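Long-range contacts in carbohydrate kinase (PDB 2NWH), which probably transfers a phosphate group from ATP to a sugar or related small substrate, as do other pfkB-family kinases of the ribokinase clan: residues 140-145 with 174-179; 165-170 with 184-189; 244-249 with 307-312. One frame throughout, in Å; residues are numbered along the deposited sequence.

Contact 1 of 3, residues 140-145 with 174-179; sequences CDANLP and VKLKAA. With CA (calcium ion), chain B.
The flat groups that meet K175 are backbone carbonyls, those of A142 and L144, and the lysine ammonium approaches both by their oxygens. NZ stands 2.9 Å from A142 O, tilted 28° from the carbonyl plane, and a weak bond of 3.0 Å joins the same K175 NZ to L144 O. Just before the ammonium, K175 CE passes 4.0 Å from P145 CA. One more plane belongs to the turn itself: the carboxylate of D141 receives N143 N on OD1 from above, 45° out of the plane, closing an Asx turn, while its OD2 takes the amides of G42 and G11.

The turn from D141 to L144 is type I and runs directly into P145, the N-cap residue of helix 146-158. K175 starts from a short 3-10 segment and reaches the turn because its chain bends at chi3 (76°) instead of running straight on past it. Beside this polar grip L176 turns its branches to the strand end: CD1 rests 4.2 Å from A142 CB, and CD2 faces C140 SG at 4.5 Å. I183 and A165 also touch this leucine. Further on, the chain turns outward to a bound calcium ion, held by A178 O at 2.4 Å and by three waters.

Here a lysine ties the 3-10 segment to the turn after strand 137-141: its charge is met by peptide oxygens of that turn, its last methylene, CE, passes the proline CA, and the leucine beside it stays in apolar company. The positive charge probably polarises the two carbonyls it grips.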
ATOM      1  N   CYS A 140       5.701  -3.447   4.777  1.00 18.59           N
ATOM      2  CA  CYS A 140       4.722  -4.499   5.015  1.00 19.78           C
ATOM      3  C   CYS A 140       3.333  -3.901   4.922  1.00 21.12           C
ATOM      4  O   CYS A 140       3.167  -2.661   4.837  1.00 20.18           O
ATOM      5  CB  CYS A 140       4.959  -5.145   6.398  1.00 20.24           C
ATOM      6  SG  CYS A 140       4.646  -4.017   7.829  1.00 23.63           S
ATOM      7  N   ASP A 141       2.332  -4.765   4.954  1.00 20.74           N
ATOM      8  CA  ASP A 141       0.998  -4.270   5.127  1.00 21.73           C
ATOM      9  C   ASP A 141       0.289  -5.095   6.203  1.00 22.11           C
ATOM     10  O   ASP A 141       0.765  -6.170   6.631  1.00 21.08           O
ATOM     11  CB  ASP A 141       0.224  -4.170   3.828  1.00 21.77           C
ATOM     12  CG  ASP A 141      -0.131  -5.540   3.251  1.00 22.86           C
ATOM     13  OD1 ASP A 141      -0.272  -6.509   4.035  1.00 22.97           O
ATOM     14  OD2 ASP A 141      -0.288  -5.640   2.022  1.00 22.76           O
ATOM     15  N   ALA A 142      -0.849  -4.560   6.634  1.00 22.99           N
ATOM     16  CA  ALA A 142      -1.544  -5.134   7.761  1.00 24.31           C
ATOM     17  C   ALA A 142      -2.433  -6.318   7.346  1.00 24.29           C
ATOM     18  O   ALA A 142      -3.284  -6.750   8.134  1.00 24.89           O
ATOM     19  CB  ALA A 142      -2.338  -4.015   8.529  1.00 24.71           C
ATOM     20  N   ASN A 143      -2.221  -6.855   6.130  1.00 22.96           N
ATOM     21  CA  ASN A 143      -2.808  -8.153   5.746  1.00 24.60           C
ATOM     22  C   ASN A 143      -2.168  -9.313   6.502  1.00 24.12           C
ATOM     23  O   ASN A 143      -2.778 -10.389   6.671  1.00 25.19           O
ATOM     24  CB  ASN A 143      -2.678  -8.445   4.246  1.00 23.86           C
ATOM     25  CG  ASN A 143      -3.631  -7.652   3.408  1.00 28.61           C
ATOM     26  OD1 ASN A 143      -3.218  -6.926   2.486  1.00 32.27           O
ATOM     27  ND2 ASN A 143      -4.920  -7.768   3.714  1.00 27.17           N
ATOM     28  N   LEU A 144      -0.917  -9.125   6.908  1.00 24.44           N
ATOM     29  CA  LEU A 144      -0.196 -10.158   7.661  1.00 23.70           C
ATOM     30  C   LEU A 144      -0.759 -10.235   9.088  1.00 23.45           C
ATOM     31  O   LEU A 144      -1.249  -9.246   9.625  1.00 23.25           O
ATOM     32  CB  LEU A 144       1.293  -9.811   7.771  1.00 24.63           C
ATOM     33  CG  LEU A 144       2.135  -9.657   6.494  1.00 26.82           C
ATOM     34  CD1 LEU A 144       3.578  -9.315   6.896  1.00 27.16           C
ATOM     35  CD2 LEU A 144       2.090 -10.884   5.624  1.00 28.73           C
ATOM     36  N   PRO A 145      -0.682 -11.407   9.716  1.00 23.32           N
ATOM     37  CA  PRO A 145      -1.158 -11.521  11.105  1.00 23.02           C
ATOM     38  C   PRO A 145      -0.503 -10.538  12.092  1.00 22.93           C
ATOM     39  O   PRO A 145       0.652 -10.166  11.903  1.00 22.77           O
ATOM     40  CB  PRO A 145      -0.754 -12.954  11.481  1.00 23.11           C
ATOM     41  CG  PRO A 145      -0.802 -13.703  10.162  1.00 22.85           C
ATOM     42  CD  PRO A 145      -0.190 -12.699   9.194  1.00 22.19           C
ATOM     43  N   VAL A 174      -5.155  -1.909  13.522  1.00 36.04           N
ATOM     44  CA  VAL A 174      -4.922  -2.238  14.941  1.00 36.42           C
ATOM     45  C   VAL A 174      -3.846  -3.330  15.130  1.00 35.99           C
ATOM     46  O   VAL A 174      -3.138  -3.364  16.142  1.00 35.90           O
ATOM     47  CB  VAL A 174      -6.232  -2.656  15.654  1.00 36.53           C
ATOM     48  CG1 VAL A 174      -7.258  -1.536  15.608  1.00 37.16           C
ATOM     49  CG2 VAL A 174      -6.799  -3.942  15.044  1.00 37.07           C
ATOM     50  N   LYS A 175      -3.707  -4.192  14.126  1.00 36.13           N
ATOM     51  CA  LYS A 175      -2.716  -5.277  14.108  1.00 34.90           C
ATOM     52  C   LYS A 175      -1.264  -4.780  14.173  1.00 34.88           C
ATOM     53  O   LYS A 175      -0.328  -5.584  14.423  1.00 34.13           O
ATOM     54  CB  LYS A 175      -2.911  -6.126  12.854  1.00 34.98           C
ATOM     55  CG  LYS A 175      -4.255  -6.870  12.818  1.00 35.87           C
ATOM     56  CD  LYS A 175      -4.665  -7.336  11.416  1.00 37.02           C
ATOM     57  CE  LYS A 175      -3.888  -8.536  10.964  1.00 34.49           C
ATOM     58  NZ  LYS A 175      -4.264  -9.074   9.615  1.00 33.65           N
ATOM     59  N   LEU A 176      -1.087  -3.470  13.938  1.00 33.50           N
ATOM     60  CA  LEU A 176       0.240  -2.835  13.899  1.00 33.49           C
ATOM     61  C   LEU A 176       0.683  -2.298  15.266  1.00 33.08           C
ATOM     62  O   LEU A 176       1.812  -1.837  15.423  1.00 33.30           O
ATOM     63  CB  LEU A 176       0.299  -1.704  12.835  1.00 32.90           C
ATOM     64  CG  LEU A 176       0.327  -2.174  11.375  1.00 33.65           C
ATOM     65  CD1 LEU A 176      -0.106  -1.065  10.455  1.00 33.17           C
ATOM     66  CD2 LEU A 176       1.686  -2.789  10.961  1.00 33.41           C
ATOM     67  N   LYS A 177      -0.199  -2.394  16.258  1.00 34.03           N
ATOM     68  CA  LYS A 177      -0.006  -1.731  17.559  1.00 33.04           C
ATOM     69  C   LYS A 177       1.311  -2.094  18.271  1.00 32.71           C
ATOM     70  O   LYS A 177       2.052  -1.173  18.675  1.00 32.11           O
ATOM     71  CB  LYS A 177      -1.222  -1.964  18.453  1.00 33.63           C
ATOM     72  CG  LYS A 177      -1.251  -1.139  19.746  1.00 35.98           C
ATOM     73  CD  LYS A 177      -2.543  -1.374  20.559  1.00 40.57           C
ATOM     74  CE  LYS A 177      -2.940  -2.868  20.645  1.00 41.21           C
ATOM     75  NZ  LYS A 177      -1.921  -3.745  21.306  1.00 43.67           N
ATOM     76  N   ALA A 178       1.632  -3.395  18.418  1.00 31.91           N
ATOM     77  CA  ALA A 178       2.913  -3.753  19.067  1.00 31.55           C
ATOM     78  C   ALA A 178       4.136  -3.390  18.197  1.00 31.55           C
ATOM     79  O   ALA A 178       5.225  -3.060  18.709  1.00 30.84           O
ATOM     80  CB  ALA A 178       2.952  -5.210  19.483  1.00 32.03           C
ATOM     81  N   ALA A 179       3.943  -3.397  16.883  1.00 31.21           N
ATOM     82  CA  ALA A 179       5.048  -3.152  15.952  1.00 31.57           C
ATOM     83  C   ALA A 179       5.350  -1.656  15.807  1.00 31.49           C
ATOM     84  O   ALA A 179       6.378  -1.253  15.250  1.00 31.25           O
ATOM     85  CB  ALA A 179       4.701  -3.764  14.592  1.00 30.61           C
TER
HETATM   86 CA    CA B 401       6.832  -2.637  20.406  1.00 37.89          CA
HETATM   87  O   HOH W   1       8.306  -1.798  18.876  1.00 41.53           O
HETATM   88  O   HOH W   2       7.094  -5.062  19.882  1.00 50.59           O
HETATM   89  O   HOH W   3       5.150  -0.561  20.323  1.00 49.38           O

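Contact 2 of 3, residues 165-170 with 184-189; sequences AIAISP and DILFMN
L186 and A165 lie side by side on one face of two neighbouring parallel strands, the leucine being the bump and the alanines the hollow. Its CG lies 4.1 Å from A165 CB, and CD2 slips forward to 3.9 Å from A167 CB, so that one branched side chain spans two small ones. With CG anti to the backbone N (chi1 -151°), the branch point is set beside A165, and CD2 leaves it toward A167. M188 continues the same face: its CB settles against A167 CB at 3.9 Å, while the remainder of its chain turns off toward helix 190-197.

On the reverse face the fit is looser. F187 lies next to I166, whose CG1 comes no nearer than 4.4 Å to F187 CD2. The ring approaches the neighbouring backbone more closely, with F187 CD2 3.6 Å from A165 O, which meets it obliquely. The ring is backed by I185, two residues earlier on its own strand, whose CG2 sits 3.4 Å above one face, displaced toward the rim. That side of the strand therefore offers a bulky ridge of isoleucine and phenylalanine.

The backbones are zipped by a short parallel ladder. F187 N gives the straightest bond, 2.8 Å to A165 O at 173°, and the same carbonyl receives a CA-H...O contact from L186. A165 N bonds to I185 O, and A167 N, just past the strand, is still held by F187 O at 3.1 Å.

The two strands are joined through helix 170-173 as a beta-alpha-beta unit, and the side chain of S169 caps that helix through K172 N. Strand 163-166 continues the sheet on its other edge to strand 137-141, and L186 carries it on to strand 219-223. Helix 190-197 covers the L186 and M188 face, whereas helix 255-266 packs over I185 and F187.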
ATOM      1  N   ALA A 165       4.946   0.676   6.662  1.00 27.74           N
ATOM      2  CA  ALA A 165       3.741  -0.119   6.796  1.00 28.29           C
ATOM      3  C   ALA A 165       2.566   0.593   6.165  1.00 28.62           C
ATOM      4  O   ALA A 165       2.435   1.820   6.251  1.00 29.11           O
ATOM      5  CB  ALA A 165       3.460  -0.365   8.269  1.00 28.18           C
ATOM      6  N   ILE A 166       1.710  -0.181   5.524  1.00 29.51           N
ATOM      7  CA  ILE A 166       0.442   0.315   4.998  1.00 30.24           C
ATOM      8  C   ILE A 166      -0.683  -0.314   5.812  1.00 30.27           C
ATOM      9  O   ILE A 166      -0.744  -1.547   5.965  1.00 30.65           O
ATOM     10  CB  ILE A 166       0.307  -0.062   3.502  1.00 30.80           C
ATOM     11  CG1 ILE A 166       1.288   0.737   2.641  1.00 31.14           C
ATOM     12  CG2 ILE A 166      -1.102   0.195   2.934  1.00 32.39           C
ATOM     13  CD1 ILE A 166       1.422   0.051   1.252  1.00 30.84           C
ATOM     14  N   ALA A 167      -1.597   0.539   6.278  1.00 30.48           N
ATOM     15  CA  ALA A 167      -2.623   0.177   7.249  1.00 31.62           C
ATOM     16  C   ALA A 167      -3.758  -0.696   6.697  1.00 31.43           C
ATOM     17  O   ALA A 167      -4.398  -1.415   7.464  1.00 32.81           O
ATOM     18  CB  ALA A 167      -3.201   1.440   7.888  1.00 31.33           C
ATOM     19  N   ILE A 168      -4.027  -0.571   5.392  1.00 31.41           N
ATOM     20  CA  ILE A 168      -5.022  -1.328   4.623  1.00 31.20           C
ATOM     21  C   ILE A 168      -6.484  -0.972   4.912  1.00 32.41           C
ATOM     22  O   ILE A 168      -7.215  -0.646   3.993  1.00 32.10           O
ATOM     23  CB  ILE A 168      -4.803  -2.892   4.654  1.00 31.79           C
ATOM     24  CG1 ILE A 168      -3.401  -3.257   4.136  1.00 28.60           C
ATOM     25  CG2 ILE A 168      -5.814  -3.608   3.767  1.00 31.26           C
ATOM     26  CD1 ILE A 168      -3.203  -2.966   2.635  1.00 29.92           C
ATOM     27  N   SER A 169      -6.883  -1.033   6.183  1.00 32.88           N
ATOM     28  CA  SER A 169      -8.257  -0.736   6.613  1.00 33.52           C
ATOM     29  C   SER A 169      -8.264  -0.422   8.115  1.00 33.96           C
ATOM     30  O   SER A 169      -7.307  -0.787   8.822  1.00 32.93           O
ATOM     31  CB  SER A 169      -9.178  -1.922   6.292  1.00 34.24           C
ATOM     32  OG  SER A 169      -8.903  -3.043   7.125  1.00 34.60           O
ATOM     33  N   PRO A 170      -9.335   0.254   8.622  1.00 35.30           N
ATOM     34  CA  PRO A 170      -9.388   0.531  10.067  1.00 35.96           C
ATOM     35  C   PRO A 170      -9.364  -0.766  10.886  1.00 36.81           C
ATOM     36  O   PRO A 170      -8.689  -0.834  11.920  1.00 37.13           O
ATOM     37  CB  PRO A 170     -10.709   1.279  10.264  1.00 36.54           C
ATOM     38  CG  PRO A 170     -11.392   1.319   8.950  1.00 36.11           C
ATOM     39  CD  PRO A 170     -10.518   0.756   7.897  1.00 35.47           C
ATOM     40  N   ASP A 184       9.174   2.882  10.978  1.00 31.30           N
ATOM     41  CA  ASP A 184       9.665   4.196  10.653  1.00 32.70           C
ATOM     42  C   ASP A 184       8.608   5.081  10.014  1.00 32.06           C
ATOM     43  O   ASP A 184       8.572   6.263  10.291  1.00 31.05           O
ATOM     44  CB  ASP A 184      10.894   4.082   9.752  1.00 33.73           C
ATOM     45  CG  ASP A 184      12.144   3.730  10.532  1.00 38.23           C
ATOM     46  OD1 ASP A 184      12.052   3.542  11.767  1.00 37.43           O
ATOM     47  OD2 ASP A 184      13.229   3.684   9.906  1.00 47.05           O
ATOM     48  N   ILE A 185       7.778   4.510   9.133  1.00 31.38           N
ATOM     49  CA  ILE A 185       6.699   5.267   8.444  1.00 31.62           C
ATOM     50  C   ILE A 185       5.445   4.403   8.270  1.00 31.74           C
ATOM     51  O   ILE A 185       5.493   3.345   7.618  1.00 31.93           O
ATOM     52  CB  ILE A 185       7.099   5.758   7.032  1.00 31.55           C
ATOM     53  CG1 ILE A 185       8.448   6.495   7.058  1.00 32.02           C
ATOM     54  CG2 ILE A 185       5.966   6.680   6.455  1.00 32.69           C
ATOM     55  CD1 ILE A 185       9.167   6.617   5.729  1.00 32.14           C
ATOM     56  N   LEU A 186       4.334   4.840   8.842  1.00 30.66           N
ATOM     57  CA  LEU A 186       3.054   4.154   8.664  1.00 31.74           C
ATOM     58  C   LEU A 186       2.117   4.999   7.812  1.00 31.31           C
ATOM     59  O   LEU A 186       1.864   6.186   8.118  1.00 31.42           O
ATOM     60  CB  LEU A 186       2.383   3.878  10.006  1.00 31.01           C
ATOM     61  CG  LEU A 186       1.454   2.659  10.131  1.00 34.31           C
ATOM     62  CD1 LEU A 186       0.825   2.702  11.495  1.00 32.78           C
ATOM     63  CD2 LEU A 186       0.348   2.525   9.094  1.00 35.18           C
ATOM     64  N   PHE A 187       1.606   4.395   6.746  1.00 30.88           N
ATOM     65  CA  PHE A 187       0.706   5.111   5.824  1.00 31.33           C
ATOM     66  C   PHE A 187      -0.748   4.794   6.103  1.00 32.03           C
ATOM     67  O   PHE A 187      -1.154   3.629   6.111  1.00 32.48           O
ATOM     68  CB  PHE A 187       1.036   4.814   4.366  1.00 31.03           C
ATOM     69  CG  PHE A 187       2.421   5.237   3.963  1.00 30.08           C
ATOM     70  CD1 PHE A 187       2.698   6.577   3.690  1.00 26.76           C
ATOM     71  CD2 PHE A 187       3.447   4.316   3.893  1.00 29.45           C
ATOM     72  CE1 PHE A 187       3.971   6.977   3.335  1.00 25.52           C
ATOM     73  CE2 PHE A 187       4.726   4.703   3.517  1.00 29.07           C
ATOM     74  CZ  PHE A 187       4.987   6.048   3.265  1.00 27.78           C
ATOM     75  N   MET A 188      -1.539   5.839   6.308  1.00 32.87           N
ATOM     76  CA  MET A 188      -2.930   5.638   6.631  1.00 33.74           C
ATOM     77  C   MET A 188      -3.802   6.827   6.251  1.00 35.10           C
ATOM     78  O   MET A 188      -3.310   7.933   5.974  1.00 35.73           O
ATOM     79  CB  MET A 188      -3.074   5.330   8.125  1.00 33.17           C
ATOM     80  CG  MET A 188      -2.576   6.452   9.034  1.00 34.33           C
ATOM     81  SD  MET A 188      -2.480   5.872  10.728  1.00 32.52           S
ATOM     82  CE  MET A 188      -0.868   6.409  11.208  1.00 25.13           C
ATOM     83  N   ASN A 189      -5.105   6.586   6.249  1.00 35.78           N
ATOM     84  CA  ASN A 189      -6.102   7.645   6.083  1.00 36.84           C
ATOM     85  C   ASN A 189      -6.692   8.000   7.465  1.00 36.92           C
ATOM     86  O   ASN A 189      -6.291   7.413   8.472  1.00 36.69           O
ATOM     87  CB  ASN A 189      -7.174   7.144   5.116  1.00 37.18           C
ATOM     88  CG  ASN A 189      -8.012   5.988   5.706  1.00 38.85           C
ATOM     89  OD1 ASN A 189      -8.782   5.357   5.000  1.00 40.95           O
ATOM     90  ND2 ASN A 189      -7.868   5.735   7.008  1.00 39.55           N
TER

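Contact 3 of 3, residues 244-249 with 307-312; sequences IREVKD and LVPQAE. With NA (sodium ion), chain E.
Rather than pointing at a positive charge, the carboxylate of E246 lies against the apolar flank of P309, with OE1 3.5 Å from P309 CA and 3.6 Å from P309 CB. The main polar partner of OE1 is the backbone amide of L243, which fixes the group while the carboxylate crosses the proline obliquely. The link between the loops is a backbone bond: V247 N donates to L307 O at 3.0 Å, nearly straight at 168°. The same L307 O is closely lined by E246 CB. V247 CG1 lies 3.4 Å from L307 O and more loosely touches V308 CG2 and P309 CD, both 4.3 Å away; A283 of helix 271-286 also touches this valine.

Loop 244-249 is braced from within by K248, whose NZ bonds to I244 O and E246 O. Outside it, R245 NH1 reaches G306 O, and R276 takes the carbonyls of V308 and P309. D249 ends the segment by chelating a sodium ion through OD1 and OD2; T251 OG1 also binds it, consistent with the monovalent-cation site of ribokinase relatives. The crossing bond is thus backbone to backbone, and E246, R245 and K248 are tied to backbone atoms of their own loop or of adjoining residues.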
ATOM      1  N   ILE A 244      -6.194  27.923  -7.693  1.00 33.67           N
ATOM      2  CA  ILE A 244      -7.064  27.673  -8.851  1.00 33.46           C
ATOM      3  C   ILE A 244      -6.437  26.723  -9.886  1.00 32.95           C
ATOM      4  O   ILE A 244      -7.104  25.821 -10.401  1.00 32.69           O
ATOM      5  CB  ILE A 244      -7.528  29.001  -9.521  1.00 33.41           C
ATOM      6  CG1 ILE A 244      -8.590  29.681  -8.641  1.00 34.08           C
ATOM      7  CG2 ILE A 244      -8.037  28.746 -10.949  1.00 33.66           C
ATOM      8  CD1 ILE A 244      -8.880  31.151  -8.977  1.00 34.35           C
ATOM      9  N   ARG A 245      -5.150  26.932 -10.158  1.00 32.58           N
ATOM     10  CA  ARG A 245      -4.419  26.201 -11.189  1.00 32.29           C
ATOM     11  C   ARG A 245      -4.001  24.802 -10.727  1.00 31.60           C
ATOM     12  O   ARG A 245      -3.641  23.954 -11.550  1.00 31.31           O
ATOM     13  CB  ARG A 245      -3.174  26.995 -11.611  1.00 33.13           C
ATOM     14  CG  ARG A 245      -2.155  27.257 -10.466  1.00 34.64           C
ATOM     15  CD  ARG A 245      -0.789  27.741 -10.981  1.00 38.69           C
ATOM     16  NE  ARG A 245      -0.201  26.838 -11.975  1.00 40.27           N
ATOM     17  CZ  ARG A 245       0.604  25.812 -11.688  1.00 43.33           C
ATOM     18  NH1 ARG A 245       0.942  25.530 -10.426  1.00 41.35           N
ATOM     19  NH2 ARG A 245       1.074  25.056 -12.678  1.00 44.64           N
ATOM     20  N   GLU A 246      -4.062  24.572  -9.420  1.00 30.73           N
ATOM     21  CA  GLU A 246      -3.508  23.360  -8.809  1.00 30.15           C
ATOM     22  C   GLU A 246      -4.428  22.141  -8.757  1.00 29.79           C
ATOM     23  O   GLU A 246      -5.654  22.260  -8.844  1.00 29.45           O
ATOM     24  CB  GLU A 246      -2.985  23.674  -7.419  1.00 30.29           C
ATOM     25  CG  GLU A 246      -1.787  24.574  -7.479  1.00 31.41           C
ATOM     26  CD  GLU A 246      -1.282  24.961  -6.128  1.00 34.00           C
ATOM     27  OE1 GLU A 246      -2.052  24.874  -5.143  1.00 34.95           O
ATOM     28  OE2 GLU A 246      -0.102  25.359  -6.053  1.00 37.33           O
ATOM     29  N   VAL A 247      -3.810  20.968  -8.608  1.00 29.57           N
ATOM     30  CA  VAL A 247      -4.545  19.707  -8.616  1.00 29.29           C
ATOM     31  C   VAL A 247      -5.425  19.596  -7.353  1.00 29.89           C
ATOM     32  O   VAL A 247      -4.948  19.822  -6.214  1.00 29.15           O
ATOM     33  CB  VAL A 247      -3.610  18.470  -8.877  1.00 30.11           C
ATOM     34  CG1 VAL A 247      -2.532  18.322  -7.785  1.00 27.48           C
ATOM     35  CG2 VAL A 247      -4.427  17.176  -9.051  1.00 29.04           C
ATOM     36  N   LYS A 248      -6.710  19.295  -7.588  1.00 30.01           N
ATOM     37  CA  LYS A 248      -7.759  19.307  -6.559  1.00 30.62           C
ATOM     38  C   LYS A 248      -7.991  17.963  -5.868  1.00 31.57           C
ATOM     39  O   LYS A 248      -8.834  17.866  -4.974  1.00 32.25           O
ATOM     40  CB  LYS A 248      -9.089  19.796  -7.151  1.00 30.58           C
ATOM     41  CG  LYS A 248      -8.985  21.027  -8.016  1.00 29.03           C
ATOM     42  CD  LYS A 248      -8.511  22.233  -7.227  1.00 28.75           C
ATOM     43  CE  LYS A 248      -8.782  23.549  -8.002  1.00 26.69           C
ATOM     44  NZ  LYS A 248      -8.351  23.489  -9.440  1.00 24.74           N
ATOM     45  N   ASP A 249      -7.274  16.927  -6.304  1.00 31.85           N
ATOM     46  CA  ASP A 249      -7.304  15.614  -5.645  1.00 32.04           C
ATOM     47  C   ASP A 249      -5.912  15.020  -5.684  1.00 32.25           C
ATOM     48  O   ASP A 249      -5.366  14.766  -6.761  1.00 31.97           O
ATOM     49  CB  ASP A 249      -8.305  14.667  -6.328  1.00 32.35           C
ATOM     50  CG  ASP A 249      -8.625  13.423  -5.481  1.00 33.05           C
ATOM     51  OD1 ASP A 249      -8.010  13.216  -4.404  1.00 34.48           O
ATOM     52  OD2 ASP A 249      -9.494  12.620  -5.899  1.00 32.12           O
ATOM     53  N   LEU A 307       2.119  21.072 -10.202  1.00 23.42           N
ATOM     54  CA  LEU A 307       0.691  21.319  -9.990  0.60 23.46           C
ATOM     55  C   LEU A 307       0.260  21.009  -8.563  1.00 24.34           C
ATOM     56  O   LEU A 307      -0.878  21.318  -8.151  1.00 24.36           O
ATOM     57  CB  LEU A 307      -0.125  20.493 -10.985  0.60 22.96           C
ATOM     58  CG  LEU A 307       0.074  20.736 -12.484  0.60 24.00           C
ATOM     59  CD1 LEU A 307      -0.243  22.162 -12.860  0.60 21.69           C
ATOM     60  CD2 LEU A 307       1.478  20.349 -12.964  0.60 27.20           C
ATOM     61  N   VAL A 308       1.173  20.396  -7.810  1.00 24.54           N
ATOM     62  CA  VAL A 308       0.928  20.027  -6.418  1.00 26.72           C
ATOM     63  C   VAL A 308       1.047  21.246  -5.513  1.00 27.06           C
ATOM     64  O   VAL A 308       2.018  21.990  -5.600  1.00 26.17           O
ATOM     65  CB  VAL A 308       1.873  18.873  -5.945  1.00 25.82           C
ATOM     66  CG1 VAL A 308       1.701  18.573  -4.459  1.00 27.34           C
ATOM     67  CG2 VAL A 308       1.569  17.638  -6.741  1.00 26.78           C
ATOM     68  N   PRO A 309       0.048  21.449  -4.643  1.00 28.28           N
ATOM     69  CA  PRO A 309       0.163  22.565  -3.700  1.00 30.33           C
ATOM     70  C   PRO A 309       1.470  22.543  -2.909  1.00 31.49           C
ATOM     71  O   PRO A 309       2.065  21.482  -2.713  1.00 30.83           O
ATOM     72  CB  PRO A 309      -1.033  22.355  -2.760  1.00 30.97           C
ATOM     73  CG  PRO A 309      -2.037  21.578  -3.588  1.00 30.34           C
ATOM     74  CD  PRO A 309      -1.225  20.711  -4.513  1.00 28.12           C
ATOM     75  N   GLN A 310       1.909  23.708  -2.446  1.00 33.52           N
ATOM     76  CA  GLN A 310       3.062  23.766  -1.527  1.00 35.16           C
ATOM     77  C   GLN A 310       2.833  23.059  -0.177  1.00 35.41           C
ATOM     78  O   GLN A 310       1.685  22.913   0.268  1.00 35.86           O
ATOM     79  CB  GLN A 310       3.523  25.202  -1.318  1.00 36.09           C
ATOM     80  CG  GLN A 310       4.538  25.655  -2.361  1.00 39.33           C
ATOM     81  CD  GLN A 310       5.672  24.639  -2.556  1.00 42.49           C
ATOM     82  OE1 GLN A 310       6.126  23.983  -1.600  1.00 44.80           O
ATOM     83  NE2 GLN A 310       6.128  24.503  -3.805  1.00 42.63           N
ATOM     84  N   ALA A 311       3.927  22.601   0.443  1.00 34.98           N
ATOM     85  CA  ALA A 311       3.874  21.959   1.748  1.00 35.03           C
ATOM     86  C   ALA A 311       4.451  22.916   2.777  1.00 35.45           C
ATOM     87  O   ALA A 311       5.290  23.756   2.441  1.00 35.73           O
ATOM     88  CB  ALA A 311       4.645  20.615   1.757  1.00 34.54           C
ATOM     89  N   GLU A 312       3.968  22.810   4.009  1.00 36.14           N
ATOM     90  CA  GLU A 312       4.383  23.704   5.091  1.00 37.81           C
ATOM     91  C   GLU A 312       4.915  22.888   6.268  1.00 38.25           C
ATOM     92  O   GLU A 312       4.167  22.104   6.846  1.00 38.04           O
ATOM     93  CB  GLU A 312       3.184  24.570   5.537  1.00 38.18           C
ATOM     94  CG  GLU A 312       3.450  25.486   6.756  1.00 41.74           C
ATOM     95  CD  GLU A 312       2.341  26.528   7.014  1.00 46.19           C
ATOM     96  OE1 GLU A 312       1.144  26.163   7.137  1.00 47.78           O
ATOM     97  OE2 GLU A 312       2.684  27.724   7.127  1.00 49.03           O
TER
HETATM   98 NA    NA E 404      -8.981  11.187  -3.842  1.00 31.33          NA

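Overall arrangement
Contacts 1 and 2 are the buried pair and contact 3 the peripheral one. The first two interlock along the chain, their centres 9 Å apart: C140 O and A142 N probably bond to I166 N and O, so contact 1's strand 137-141 and contact 2's strand 163-166 are neighbours in the sheet. Contact 3 lies about 23 Å, centre to centre, from contact 2, across the chain's centre from contact 1, and meets the same sheet only at its far strand, 311-313. Contact 2 is a regular ladder with apolar filling, contact 1 a lysine gripping turn carbonyls, and contact 3 a loop-to-loop contact held by one backbone bond, with charged side chains turned to peptide groups, nearer the surface.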